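Local coordinates for De novo designed protein CA01 (Synthetic construct, PDB 5E6G) that is of unknown function but was designed computationally as a compact, single-chain, all-helical domain of five helices, at residues A[28-33]-A[123-128]; A[35-40]-A[127-132]; A[39-44]-A[61-66]; A[71-76]-A[85-90]. All coordinates share one frame; numbering follows the deposited sequence.

Interaction 1 of 4, residues A[28-33]-A[123-128]; sequences EEIRQA and EFARQL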
# COMPACT_ATOMS: atom_id res chain seq x y z
N GLU A 28 11.52 5.78 6.63
CA GLU A 28 10.81 6.65 7.56
C GLU A 28 9.79 7.52 6.83
O GLU A 28 8.67 7.70 7.31
CB GLU A 28 11.81 7.53 8.32
CG GLU A 28 11.17 8.55 9.26
CD GLU A 28 10.28 7.92 10.31
OE1 GLU A 28 10.47 6.72 10.62
OE2 GLU A 28 9.39 8.61 10.84
N GLU A 29 10.17 8.05 5.68
CA GLU A 29 9.27 8.86 4.86
C GLU A 29 8.05 8.04 4.42
O GLU A 29 6.92 8.53 4.46
CB GLU A 29 9.99 9.41 3.64
CG GLU A 29 10.98 10.53 3.94
CD GLU A 29 11.71 11.02 2.70
OE1 GLU A 29 11.22 10.76 1.58
OE2 GLU A 29 12.77 11.66 2.85
N ILE A 30 8.30 6.81 3.99
CA ILE A 30 7.24 5.94 3.50
C ILE A 30 6.28 5.56 4.63
O ILE A 30 5.07 5.52 4.42
CB ILE A 30 7.82 4.66 2.84
CG1 ILE A 30 8.60 5.04 1.58
CG2 ILE A 30 6.71 3.67 2.49
CD1 ILE A 30 9.40 3.90 0.97
N ARG A 31 6.82 5.29 5.81
CA ARG A 31 5.99 4.94 6.96
C ARG A 31 5.10 6.12 7.35
O ARG A 31 3.95 5.93 7.74
CB ARG A 31 6.86 4.53 8.16
CG ARG A 31 7.46 3.13 8.04
CD ARG A 31 7.96 2.64 9.39
NE ARG A 31 8.99 3.51 9.96
CZ ARG A 31 10.30 3.36 9.77
NH1 ARG A 31 10.77 2.37 9.02
NH2 ARG A 31 11.15 4.21 10.34
N GLN A 32 5.65 7.33 7.25
CA GLN A 32 4.89 8.53 7.56
C GLN A 32 3.81 8.78 6.51
O GLN A 32 2.69 9.16 6.84
CB GLN A 32 5.83 9.74 7.65
CG GLN A 32 6.68 9.75 8.91
CD GLN A 32 7.81 10.76 8.84
OE1 GLN A 32 8.03 11.40 7.81
NE2 GLN A 32 8.55 10.90 9.93
N ALA A 33 4.16 8.56 5.25
CA ALA A 33 3.20 8.68 4.16
C ALA A 33 2.07 7.66 4.33
O ALA A 33 0.91 7.97 4.08
CB ALA A 33 3.88 8.49 2.82
N GLU A 123 5.32 9.53 -2.87
CA GLU A 123 4.87 9.00 -4.16
C GLU A 123 4.87 7.48 -4.16
O GLU A 123 3.92 6.85 -4.62
CB GLU A 123 5.76 9.52 -5.29
CG GLU A 123 5.59 10.99 -5.61
CD GLU A 123 6.52 11.45 -6.72
OE1 GLU A 123 7.72 11.68 -6.43
OE2 GLU A 123 6.07 11.58 -7.87
N PHE A 124 5.95 6.90 -3.65
CA PHE A 124 6.09 5.46 -3.54
C PHE A 124 4.91 4.88 -2.76
O PHE A 124 4.27 3.93 -3.20
CB PHE A 124 7.41 5.10 -2.85
CG PHE A 124 7.62 3.62 -2.67
CD1 PHE A 124 7.10 2.97 -1.56
CD2 PHE A 124 8.33 2.89 -3.60
CE1 PHE A 124 7.29 1.61 -1.39
CE2 PHE A 124 8.52 1.53 -3.43
CZ PHE A 124 8.00 0.89 -2.33
N ALA A 125 4.64 5.46 -1.60
CA ALA A 125 3.57 4.97 -0.73
C ALA A 125 2.21 5.04 -1.41
O ALA A 125 1.45 4.08 -1.39
CB ALA A 125 3.55 5.75 0.57
N ARG A 126 1.91 6.19 -2.02
CA ARG A 126 0.60 6.41 -2.63
C ARG A 126 0.37 5.48 -3.81
O ARG A 126 -0.65 4.79 -3.88
CB ARG A 126 0.46 7.86 -3.08
CG ARG A 126 0.41 8.84 -1.93
CD ARG A 126 -0.22 10.16 -2.32
NE ARG A 126 -0.45 11.00 -1.15
CZ ARG A 126 -1.47 10.86 -0.32
NH1 ARG A 126 -2.37 9.91 -0.51
NH2 ARG A 126 -1.60 11.68 0.72
N GLN A 127 1.31 5.45 -4.74
CA GLN A 127 1.18 4.63 -5.94
C GLN A 127 1.17 3.14 -5.62
O GLN A 127 0.52 2.35 -6.30
CB GLN A 127 2.30 4.95 -6.93
CG GLN A 127 2.17 6.33 -7.54
CD GLN A 127 3.32 6.68 -8.47
OE1 GLN A 127 3.87 5.81 -9.14
NE2 GLN A 127 3.68 7.95 -8.50
N LEU A 128 1.89 2.75 -4.57
CA LEU A 128 1.94 1.36 -4.15
C LEU A 128 0.57 0.88 -3.69
O LEU A 128 0.12 -0.21 -4.04
CB LEU A 128 2.98 1.17 -3.03
CG LEU A 128 3.14 -0.24 -2.46
CD1 LEU A 128 3.77 -1.16 -3.49
CD2 LEU A 128 3.97 -0.20 -1.18
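Ile30 on helix 24-50 reaches across to Phe124 and Ala125 on helix 121-130, one of the buried helix-helix interfaces in this designed five-helix fold. The two short segments run in roughly the same sense, their axes crossing at -48° with a closest approach of 8.6 Å. From CB of Ile30 two branches leave. The CG2 methyl, anti to the backbone N, lies 4.2 Å from CB of Ala125. CG1 takes the other branch beside that N (chi1 -66°), with its carbon 4.0 Å from CD1 of Phe124. Chi2 is extended (171°) and carries the terminal CD1 onto the ring, 3.5 Å from Phe124 CD1, at an oblique slant. The branched chain thus serves two neighbours at once, and a serine here would probably leave Phe124 CD1 without its methyl neighbour and open a gap beside Ala125. Leu74 and Ile80 also touch Ile30, while Ile80, Val84 and Leu110 also touch Phe124, so the ring sits among apolar groups from several helices. Alanine suits both helices because small side chains let the axes come this near: one turn on from Ile30, CB of Ala33 meets CB of Ala125 at 3.6 Å.

Interaction 2 of 4, residues A[35-40]-A[127-132]; sequences EKILKQ and QLVFYP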
# COMPACT_ATOMS: atom_id res chain seq x y z
N GLU A 35 0.98 6.46 7.10
CA GLU A 35 0.16 6.84 8.25
C GLU A 35 -1.03 7.69 7.83
O GLU A 35 -2.16 7.42 8.21
CB GLU A 35 0.99 7.59 9.30
CG GLU A 35 1.59 6.70 10.37
CD GLU A 35 2.17 7.50 11.53
OE1 GLU A 35 1.40 7.84 12.45
OE2 GLU A 35 3.38 7.78 11.51
N LYS A 36 -0.76 8.73 7.04
CA LYS A 36 -1.82 9.63 6.59
C LYS A 36 -2.72 8.93 5.58
O LYS A 36 -3.93 9.15 5.56
CB LYS A 36 -1.22 10.92 6.01
CG LYS A 36 -0.73 10.80 4.58
CD LYS A 36 0.49 11.69 4.33
CE LYS A 36 0.89 11.69 2.87
NZ LYS A 36 0.74 10.36 2.22
N ILE A 37 -2.12 8.08 4.75
CA ILE A 37 -2.87 7.30 3.76
C ILE A 37 -3.92 6.43 4.43
O ILE A 37 -5.06 6.36 3.98
CB ILE A 37 -1.92 6.42 2.91
CG1 ILE A 37 -1.17 7.28 1.89
CG2 ILE A 37 -2.70 5.33 2.17
CD1 ILE A 37 -0.02 6.56 1.20
N LEU A 38 -3.52 5.75 5.50
CA LEU A 38 -4.44 4.91 6.27
C LEU A 38 -5.59 5.74 6.83
O LEU A 38 -6.72 5.28 6.92
CB LEU A 38 -3.70 4.20 7.40
CG LEU A 38 -2.85 3.00 7.00
CD1 LEU A 38 -1.76 2.75 8.03
CD2 LEU A 38 -3.72 1.77 6.82
N LYS A 39 -5.28 6.98 7.20
CA LYS A 39 -6.28 7.90 7.74
C LYS A 39 -7.24 8.32 6.63
O LYS A 39 -8.45 8.36 6.83
CB LYS A 39 -5.60 9.12 8.36
CG LYS A 39 -6.24 9.60 9.66
CD LYS A 39 -5.32 10.56 10.40
CE LYS A 39 -4.20 9.82 11.12
NZ LYS A 39 -4.70 9.03 12.28
N GLN A 40 -6.68 8.62 5.46
CA GLN A 40 -7.47 8.96 4.29
C GLN A 40 -8.37 7.80 3.88
O GLN A 40 -9.54 8.00 3.56
CB GLN A 40 -6.56 9.36 3.13
CG GLN A 40 -5.82 10.67 3.35
CD GLN A 40 -4.79 10.95 2.27
OE1 GLN A 40 -4.26 10.03 1.64
NE2 GLN A 40 -4.50 12.23 2.05
N GLN A 127 1.31 5.45 -4.74
CA GLN A 127 1.18 4.63 -5.94
C GLN A 127 1.17 3.14 -5.62
O GLN A 127 0.52 2.35 -6.30
CB GLN A 127 2.30 4.95 -6.93
CG GLN A 127 2.17 6.33 -7.54
CD GLN A 127 3.32 6.68 -8.47
OE1 GLN A 127 3.87 5.81 -9.14
NE2 GLN A 127 3.68 7.95 -8.50
N LEU A 128 1.89 2.75 -4.57
CA LEU A 128 1.94 1.36 -4.15
C LEU A 128 0.57 0.88 -3.69
O LEU A 128 0.12 -0.21 -4.04
CB LEU A 128 2.98 1.17 -3.03
CG LEU A 128 3.14 -0.24 -2.46
CD1 LEU A 128 3.77 -1.16 -3.49
CD2 LEU A 128 3.97 -0.20 -1.18
N VAL A 129 -0.10 1.72 -2.90
CA VAL A 129 -1.38 1.35 -2.30
C VAL A 129 -2.55 1.55 -3.27
O VAL A 129 -3.45 0.72 -3.33
CB VAL A 129 -1.63 2.17 -1.01
CG1 VAL A 129 -3.02 1.91 -0.45
CG2 VAL A 129 -0.58 1.84 0.03
N PHE A 130 -2.52 2.65 -4.02
CA PHE A 130 -3.69 3.06 -4.79
C PHE A 130 -3.75 2.49 -6.21
O PHE A 130 -4.83 2.31 -6.76
CB PHE A 130 -3.77 4.58 -4.86
CG PHE A 130 -4.28 5.21 -3.59
CD1 PHE A 130 -5.63 5.29 -3.34
CD2 PHE A 130 -3.40 5.73 -2.65
CE1 PHE A 130 -6.11 5.86 -2.17
CE2 PHE A 130 -3.86 6.30 -1.49
CZ PHE A 130 -5.22 6.37 -1.25
N TYR A 131 -2.59 2.22 -6.81
CA TYR A 131 -2.57 1.69 -8.18
C TYR A 131 -3.27 0.33 -8.27
O TYR A 131 -4.05 0.10 -9.20
CB TYR A 131 -1.13 1.58 -8.71
CG TYR A 131 -1.04 1.03 -10.11
CD1 TYR A 131 -1.05 1.87 -11.21
CD2 TYR A 131 -0.97 -0.34 -10.33
CE1 TYR A 131 -0.97 1.37 -12.49
CE2 TYR A 131 -0.89 -0.85 -11.62
CZ TYR A 131 -0.90 0.01 -12.69
OH TYR A 131 -0.82 -0.49 -13.97
N PRO A 132 -3.00 -0.57 -7.31
CA PRO A 132 -3.71 -1.86 -7.35
C PRO A 132 -5.16 -1.74 -6.87
O PRO A 132 -5.94 -2.67 -7.06
CB PRO A 132 -2.89 -2.75 -6.41
CG PRO A 132 -1.63 -1.98 -6.10
CD PRO A 132 -2.01 -0.55 -6.23
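The aromatic ring of Phe130 is the flat group in this contact, and Ile37 comes to it at a slant: its CG2 methyl lies 4.0 Å from CE2 of the ring. Leu41, one turn beyond Ile37 on the same helix, also touches Phe130, so two branched side chains of helix 24-50 both meet the one aromatic residue. Phe130 does not aim its CB straight at the other helix. Its CG lies beside the backbone N, anti to the carbonyl carbon (chi1 -77°), and that turn swings the ring across, where it and Ile37 run past each other in opposite directions. Ile37 CG2 also faces CG1 of Val129 at 4.3 Å, a looser touch, so that one methyl meets two consecutive side chains of the partner helix.

Within the designed helical fold, this is where the C-terminal part of helix 121-130 settles against the middle of the long first helix. The backbones stay well apart, with CA of Ile37 and CA of Val129 8.6 Å from each other, so large side chains are needed to fill the interval, and isoleucine and phenylalanine do so. Val129 turns inward as well, touching Leu34, Leu41 and Ala63, while its backbone carbonyl accepts a hydrogen bond from the hydroxyl of Tyr99 on helix 97-115. At the more polar margin, Gln40 OE1 receives a hydrogen bond from NH1 of Arg126, and the ammonium NZ of Lys36 is bonded to the carbonyl O of Ala33 on its own helix.

Interaction 3 of 4, residues A[39-44]-A[61-66]; sequences KQLENE and RIAYLA
Leu41 packs closely against Ala63 and Tyr64, whereas Glu42 meets the same tyrosine ring at the solvent-facing margin. On the inner side, the CD1 methyl of Leu41 comes down on the backbone of the partner helix, 3.7 Å from CA of Tyr64 and also close to the carbonyl O of Ala63. Its other methyl, CD2, rests 4.1 Å from CB of Ala63, whose small size lets a leucine approach that backbone. Further back, Leu41 CB lies near the ring plane of Tyr64, at the edge, 4.0 Å from CD2. Val129 and Phe130 border Leu41 on its far end, which keeps this half of the contact in the core.

Towards solvent, the aliphatic part of Glu42 does the touching: CG lies 3.7 Å from CE2 of Tyr64, and the extended chain carries the carboxylate past the ring, its plane turned 77° from the ring. Tyr64 can reach this margin because its CG stands anti to the backbone N (chi1 -175°), sending the ring toward the margin with its hydroxyl leading. Tyrosine and glutamate suit a border like this, each joining an apolar surface to a polar end. With axes 9.5 Å apart and directions differing by 163°, the segments form part of an antiparallel helical hairpin.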
# COMPACT_ATOMS: atom_id res chain seq x y z
N LYS A 39 -5.28 6.98 7.20
CA LYS A 39 -6.28 7.90 7.74
C LYS A 39 -7.24 8.32 6.63
O LYS A 39 -8.45 8.36 6.83
CB LYS A 39 -5.60 9.12 8.36
CG LYS A 39 -6.24 9.60 9.66
CD LYS A 39 -5.32 10.56 10.40
CE LYS A 39 -4.20 9.82 11.12
NZ LYS A 39 -4.70 9.03 12.28
N GLN A 40 -6.68 8.62 5.46
CA GLN A 40 -7.47 8.96 4.29
C GLN A 40 -8.37 7.80 3.88
O GLN A 40 -9.54 8.00 3.56
CB GLN A 40 -6.56 9.36 3.13
CG GLN A 40 -5.82 10.67 3.35
CD GLN A 40 -4.79 10.95 2.27
OE1 GLN A 40 -4.26 10.03 1.64
NE2 GLN A 40 -4.50 12.23 2.05
N LEU A 41 -7.82 6.59 3.90
CA LEU A 41 -8.57 5.40 3.52
C LEU A 41 -9.74 5.14 4.47
O LEU A 41 -10.79 4.66 4.04
CB LEU A 41 -7.65 4.18 3.47
CG LEU A 41 -6.66 4.13 2.30
CD1 LEU A 41 -5.59 3.07 2.53
CD2 LEU A 41 -7.39 3.86 0.99
N GLU A 42 -9.55 5.46 5.75
CA GLU A 42 -10.62 5.33 6.73
C GLU A 42 -11.83 6.17 6.32
O GLU A 42 -12.97 5.72 6.41
CB GLU A 42 -10.15 5.74 8.12
CG GLU A 42 -9.43 4.65 8.90
CD GLU A 42 -9.24 5.01 10.36
OE1 GLU A 42 -10.24 5.32 11.04
OE2 GLU A 42 -8.08 4.99 10.83
N ASN A 43 -11.56 7.39 5.88
CA ASN A 43 -12.62 8.30 5.46
C ASN A 43 -13.30 7.78 4.19
O ASN A 43 -14.53 7.74 4.12
CB ASN A 43 -12.06 9.70 5.22
CG ASN A 43 -13.14 10.77 5.25
OD1 ASN A 43 -14.04 10.74 6.09
ND2 ASN A 43 -13.06 11.72 4.33
N GLU A 44 -12.50 7.38 3.21
CA GLU A 44 -13.03 6.85 1.96
C GLU A 44 -13.92 5.63 2.21
O GLU A 44 -14.90 5.41 1.49
CB GLU A 44 -11.90 6.47 1.01
CG GLU A 44 -11.00 7.62 0.60
CD GLU A 44 -11.71 8.67 -0.25
OE1 GLU A 44 -12.81 8.37 -0.77
OE2 GLU A 44 -11.17 9.78 -0.40
N ARG A 61 -11.03 -1.05 1.58
CA ARG A 61 -10.73 -1.88 2.74
C ARG A 61 -9.51 -2.76 2.47
O ARG A 61 -8.67 -2.94 3.35
CB ARG A 61 -11.94 -2.74 3.11
CG ARG A 61 -13.01 -1.97 3.87
CD ARG A 61 -14.26 -2.80 4.12
NE ARG A 61 -15.20 -2.10 4.99
CZ ARG A 61 -15.28 -2.25 6.31
NH1 ARG A 61 -14.48 -3.10 6.94
NH2 ARG A 61 -16.18 -1.56 7.00
N ILE A 62 -9.40 -3.30 1.27
CA ILE A 62 -8.24 -4.10 0.88
C ILE A 62 -6.99 -3.23 0.85
O ILE A 62 -5.93 -3.63 1.33
CB ILE A 62 -8.44 -4.78 -0.49
CG1 ILE A 62 -9.60 -5.78 -0.41
CG2 ILE A 62 -7.16 -5.50 -0.92
CD1 ILE A 62 -10.02 -6.34 -1.76
N ALA A 63 -7.12 -2.04 0.27
CA ALA A 63 -6.01 -1.09 0.21
C ALA A 63 -5.55 -0.69 1.60
O ALA A 63 -4.37 -0.40 1.82
CB ALA A 63 -6.42 0.15 -0.59
N TYR A 64 -6.49 -0.67 2.55
CA TYR A 64 -6.18 -0.35 3.94
C TYR A 64 -5.29 -1.44 4.54
O TYR A 64 -4.31 -1.15 5.22
CB TYR A 64 -7.46 -0.20 4.75
CG TYR A 64 -7.25 0.26 6.17
CD1 TYR A 64 -7.02 -0.66 7.19
CD2 TYR A 64 -7.30 1.60 6.51
CE1 TYR A 64 -6.83 -0.25 8.49
CE2 TYR A 64 -7.11 2.02 7.81
CZ TYR A 64 -6.88 1.09 8.80
OH TYR A 64 -6.69 1.50 10.10
N LEU A 65 -5.65 -2.70 4.29
CA LEU A 65 -4.88 -3.83 4.79
C LEU A 65 -3.47 -3.83 4.20
O LEU A 65 -2.50 -4.15 4.89
CB LEU A 65 -5.58 -5.15 4.46
CG LEU A 65 -6.97 -5.37 5.05
CD1 LEU A 65 -7.52 -6.72 4.61
CD2 LEU A 65 -6.96 -5.28 6.57
N ALA A 66 -3.37 -3.46 2.92
CA ALA A 66 -2.08 -3.42 2.24
C ALA A 66 -1.16 -2.38 2.88
O ALA A 66 -0.02 -2.67 3.23
CB ALA A 66 -2.27 -3.12 0.76

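Interaction 4 of 4, residues A[71-76]-A[85-90]; sequences YRLLAE and QRAAAY
Leu73 touches Ala87 and Arg86 first through apolar contacts, made by its CD1 methyl. That methyl lies 4.1 Å from CB of Ala87 and also meets CB of Arg86. It comes close to the backbone too, 3.8 Å from the N of Ala87. Alanine fits this spot because its short side chain leaves room for the leucine to approach the helix. With CG beside the backbone N of Leu73 (chi1 -75°) and chi2 extended, one methyl goes to Ala87 and the other to the arginine.

The second kind of contact is methyl on guanidinium. CD2 of Leu73 sits over one face of the Arg86 group, above its centre, 3.6 Å from CZ. The arginine chain bends at chi3 (70°), which brings the flat end back over the leucine. An arginine is well chosen for such an exposed position, since its planar faces can lie on apolar groups while the polar N-H groups can stay at the solvent side.

The two segments belong to consecutive helices, 54-75 and 80-93, joined by a short connection; they form a helical hairpin. Leu73, itself buried, also touches Ala83, and Ala87 rests against Phe103 of helix 97-115. Replacing Leu73 by a threonine would probably remove the cover from the guanidinium face of Arg86, letting that group turn more freely, and open a gap beside Ala87.

Charges lie near without touching: NH2 of Arg86 is 4.7 Å from NH2 of Arg72. Glu76 OE1 stands 6.8 Å from NH2 of Arg86, an acidic group likely to ease the like charges at long range.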
# COMPACT_ATOMS: atom_id res chain seq x y z
N TYR A 71 3.20 -0.92 6.34
CA TYR A 71 3.65 -0.06 7.43
C TYR A 71 4.38 -0.85 8.52
O TYR A 71 5.49 -0.48 8.92
CB TYR A 71 2.47 0.69 8.03
CG TYR A 71 2.83 1.47 9.28
CD1 TYR A 71 2.73 0.88 10.53
CD2 TYR A 71 3.26 2.79 9.20
CE1 TYR A 71 3.05 1.58 11.68
CE2 TYR A 71 3.59 3.50 10.35
CZ TYR A 71 3.48 2.89 11.58
OH TYR A 71 3.81 3.60 12.72
N ARG A 72 3.77 -1.93 9.00
CA ARG A 72 4.33 -2.67 10.13
C ARG A 72 5.63 -3.37 9.74
O ARG A 72 6.53 -3.54 10.57
CB ARG A 72 3.31 -3.68 10.68
CG ARG A 72 3.04 -4.92 9.83
CD ARG A 72 2.98 -6.20 10.67
NE ARG A 72 4.22 -6.98 10.60
CZ ARG A 72 4.88 -7.48 11.65
NH1 ARG A 72 4.44 -7.30 12.88
NH2 ARG A 72 6.00 -8.17 11.45
N LEU A 73 5.73 -3.78 8.48
CA LEU A 73 6.93 -4.44 7.98
C LEU A 73 8.11 -3.47 8.02
O LEU A 73 9.20 -3.83 8.46
CB LEU A 73 6.71 -4.96 6.56
CG LEU A 73 5.87 -6.23 6.45
CD1 LEU A 73 5.42 -6.46 5.02
CD2 LEU A 73 6.64 -7.44 6.98
N LEU A 74 7.88 -2.24 7.57
CA LEU A 74 8.92 -1.22 7.59
C LEU A 74 9.27 -0.82 9.03
O LEU A 74 10.41 -0.46 9.32
CB LEU A 74 8.48 0.01 6.79
CG LEU A 74 8.31 -0.18 5.29
CD1 LEU A 74 7.79 1.10 4.65
CD2 LEU A 74 9.62 -0.61 4.63
N ALA A 75 8.27 -0.86 9.91
CA ALA A 75 8.49 -0.55 11.32
C ALA A 75 9.32 -1.66 11.97
O ALA A 75 10.02 -1.43 12.95
CB ALA A 75 7.17 -0.38 12.05
N GLU A 76 9.22 -2.86 11.41
CA GLU A 76 9.97 -4.01 11.89
C GLU A 76 11.40 -4.03 11.34
O GLU A 76 12.16 -4.95 11.61
CB GLU A 76 9.24 -5.30 11.49
CG GLU A 76 8.19 -5.76 12.49
CD GLU A 76 8.78 -6.13 13.84
OE1 GLU A 76 9.01 -7.34 14.07
OE2 GLU A 76 9.01 -5.21 14.65
N GLN A 85 7.32 -7.62 -1.20
CA GLN A 85 7.06 -9.02 -1.50
C GLN A 85 6.29 -9.72 -0.38
O GLN A 85 5.40 -10.52 -0.63
CB GLN A 85 8.37 -9.76 -1.77
CG GLN A 85 9.15 -9.23 -2.97
CD GLN A 85 8.40 -9.37 -4.28
OE1 GLN A 85 7.66 -10.34 -4.48
NE2 GLN A 85 8.58 -8.40 -5.17
N ARG A 86 6.64 -9.41 0.87
CA ARG A 86 5.98 -10.02 2.01
C ARG A 86 4.55 -9.48 2.18
O ARG A 86 3.66 -10.21 2.60
CB ARG A 86 6.78 -9.78 3.30
CG ARG A 86 8.03 -10.65 3.40
CD ARG A 86 8.91 -10.27 4.58
NE ARG A 86 8.29 -10.62 5.86
CZ ARG A 86 8.83 -10.34 7.05
NH1 ARG A 86 10.00 -9.71 7.12
NH2 ARG A 86 8.20 -10.69 8.16
N ALA A 87 4.35 -8.21 1.84
CA ALA A 87 3.02 -7.62 1.89
C ALA A 87 2.12 -8.25 0.82
O ALA A 87 0.94 -8.50 1.06
CB ALA A 87 3.09 -6.12 1.70
N ALA A 88 2.70 -8.52 -0.35
CA ALA A 88 1.96 -9.17 -1.42
C ALA A 88 1.48 -10.55 -0.99
O ALA A 88 0.35 -10.94 -1.29
CB ALA A 88 2.82 -9.27 -2.67
N ALA A 89 2.33 -11.28 -0.29
CA ALA A 89 1.97 -12.61 0.21
C ALA A 89 0.87 -12.51 1.26
O ALA A 89 -0.07 -13.31 1.27
CB ALA A 89 3.20 -13.31 0.79
N TYR A 90 1.00 -11.53 2.15
CA TYR A 90 -0.02 -11.24 3.16
C TYR A 90 -1.38 -11.04 2.51
O TYR A 90 -2.37 -11.62 2.94
CB TYR A 90 0.38 -9.99 3.97
CG TYR A 90 -0.75 -9.34 4.74
CD1 TYR A 90 -1.61 -8.43 4.13
CD2 TYR A 90 -0.93 -9.60 6.09
CE1 TYR A 90 -2.64 -7.83 4.83
CE2 TYR A 90 -1.95 -9.00 6.80
CZ TYR A 90 -2.80 -8.12 6.17
OH TYR A 90 -3.82 -7.52 6.88

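Overall arrangement
Interactions 1, 2 and 3 follow one another along helix 24-50. Interactions 1 and 2 both join it to helix 121-130, their centres 8 Å apart, and share Gln127 and Leu128; interaction 3, 7 Å from interaction 2, joins the same long helix to helix 54-75. Interaction 4 pairs helix 54-75 with helix 80-93. Its centre is 13 Å from that of interaction 1 and 16 Å from that of interaction 3. Along the chain, interactions 3 and 4 come in series, both inside the loop closed by interaction 1, while interactions 2 and 3 start from the same stretch. Short-range hairpins are thus enclosed by contacts that bring the last helix back to the first, closing the five-helix domain.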